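Side-chain contact in DUF1987 domain-containing protein (Pseudomonas aeruginosa, PDB 6K4F), which acts in the SiaABC threonine phosphorylation pathway, which controls biofilm formation in response to carbon availability, probably as its regulatory phosphoprotein: residues 107-110 / 111-114. Sequence-based numbering, arbitrary orientation.
Sequences AELA and EEFR
A107, at the N-cap position, accepts the first i to i+4 backbone bond of this helical turn: E111 N lies 3.0 Å from A107 O. E111 CG, anti to its own carbonyl carbon and beside the backbone N, comes within 3.2 Å of A107 O. Next, E108 O receives E112 N at 3.0 Å. Their carboxylates lie near each other as like charges, E108 OE1 being 4.4 Å from E112 OE2, which would probably be mildly unfavourable on this exposed side. L109 carries the apolar contact. With its CG anti to the backbone N (chi1 177°), the L109 side chain crosses that of F113 at a slant, and the ring reaches back to meet it, L109 CG lying 3.7 Å from F113 CE2. L109 CD1 sits over one ring face, 4.2 Å from the centroid and 25° off the normal, which meets the geometry of a CH-pi contact. F113 N bonds to L109 O at 2.9 Å, and R114 N to A110 O at 2.8 Å. In the fold, L109 and F113 face I73 of helix 70-88, with M77 and L80 also against the ring, while A110 packs on W97 of strand 93-99 and I123 of strand 121-125.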
loop_
_atom_site.group_PDB
_atom_site.type_symbol
_atom_site.label_atom_id
_atom_site.label_comp_id
_atom_site.label_asym_id
_atom_site.label_seq_id
_atom_site.Cartn_x
_atom_site.Cartn_y
_atom_site.Cartn_z
ATOM N N ALA A 107 -15.548 -6.789 -1.678
ATOM C CA ALA A 107 -14.167 -6.379 -1.954
ATOM C C ALA A 107 -13.273 -7.619 -2.004
ATOM O O ALA A 107 -12.443 -7.877 -1.129
ATOM C CB ALA A 107 -13.693 -5.387 -0.902
ATOM N N GLU A 108 -13.445 -8.374 -3.088
ATOM C CA GLU A 108 -12.900 -9.727 -3.175
ATOM C C GLU A 108 -11.374 -9.715 -3.182
ATOM O O GLU A 108 -10.727 -10.502 -2.478
ATOM C CB GLU A 108 -13.446 -10.411 -4.430
ATOM C CG GLU A 108 -13.417 -11.928 -4.415
ATOM C CD GLU A 108 -14.083 -12.526 -3.193
ATOM O OE1 GLU A 108 -13.357 -12.958 -2.274
ATOM O OE2 GLU A 108 -15.332 -12.574 -3.156
ATOM N N LEU A 109 -10.781 -8.832 -3.983
ATOM C CA LEU A 109 -9.325 -8.736 -4.000
ATOM C C LEU A 109 -8.785 -8.368 -2.621
ATOM O O LEU A 109 -7.814 -8.972 -2.144
ATOM C CB LEU A 109 -8.888 -7.718 -5.041
ATOM C CG LEU A 109 -7.388 -7.469 -5.102
ATOM C CD1 LEU A 109 -6.702 -8.683 -5.671
ATOM C CD2 LEU A 109 -7.124 -6.259 -5.963
ATOM N N ALA A 110 -9.425 -7.407 -1.947
ATOM C CA ALA A 110 -8.973 -7.014 -0.616
ATOM C C ALA A 110 -9.005 -8.193 0.342
ATOM O O ALA A 110 -8.071 -8.385 1.133
ATOM C CB ALA A 110 -9.833 -5.866 -0.083
ATOM N N GLU A 111 -10.049 -9.027 0.251
ATOM C CA GLU A 111 -10.152 -10.190 1.132
ATOM C C GLU A 111 -9.049 -11.197 0.846
ATOM O O GLU A 111 -8.493 -11.792 1.775
ATOM C CB GLU A 111 -11.520 -10.858 0.994
ATOM C CG GLU A 111 -12.709 -9.951 1.249
ATOM C CD GLU A 111 -13.021 -9.778 2.724
ATOM O OE1 GLU A 111 -14.063 -9.163 3.040
ATOM O OE2 GLU A 111 -12.224 -10.243 3.568
ATOM N N GLU A 112 -8.698 -11.386 -0.428
ATOM C CA GLU A 112 -7.598 -12.286 -0.746
ATOM C C GLU A 112 -6.271 -11.755 -0.218
ATOM O O GLU A 112 -5.467 -12.526 0.318
ATOM C CB GLU A 112 -7.536 -12.515 -2.256
ATOM C CG GLU A 112 -8.694 -13.384 -2.739
ATOM C CD GLU A 112 -8.981 -13.221 -4.215
ATOM O OE1 GLU A 112 -8.345 -12.370 -4.847
ATOM O OE2 GLU A 112 -9.839 -13.953 -4.744
ATOM N N PHE A 113 -6.010 -10.453 -0.378
ATOM C CA PHE A 113 -4.829 -9.858 0.238
ATOM C C PHE A 113 -4.870 -10.032 1.754
ATOM O O PHE A 113 -3.857 -10.358 2.385
ATOM C CB PHE A 113 -4.746 -8.362 -0.094
ATOM C CG PHE A 113 -4.243 -8.042 -1.488
ATOM C CD1 PHE A 113 -3.278 -8.811 -2.098
ATOM C CD2 PHE A 113 -4.724 -6.923 -2.156
ATOM C CE1 PHE A 113 -2.810 -8.486 -3.367
ATOM C CE2 PHE A 113 -4.262 -6.584 -3.417
ATOM C CZ PHE A 113 -3.302 -7.368 -4.026
ATOM N N ARG A 114 -6.027 -9.781 2.359
ATOM C CA ARG A 114 -6.135 -9.886 3.816
ATOM C C ARG A 114 -5.747 -11.281 4.310
ATOM O O ARG A 114 -5.101 -11.425 5.356
ATOM C CB ARG A 114 -7.556 -9.539 4.256
ATOM C CG ARG A 114 -7.777 -9.612 5.761
ATOM C CD ARG A 114 -9.065 -8.930 6.152
ATOM N NE ARG A 114 -9.250 -8.956 7.599
ATOM C CZ ARG A 114 -10.106 -9.755 8.230
ATOM N NH1 ARG A 114 -10.881 -10.571 7.538
ATOM N NH2 ARG A 114 -10.203 -9.719 9.551
#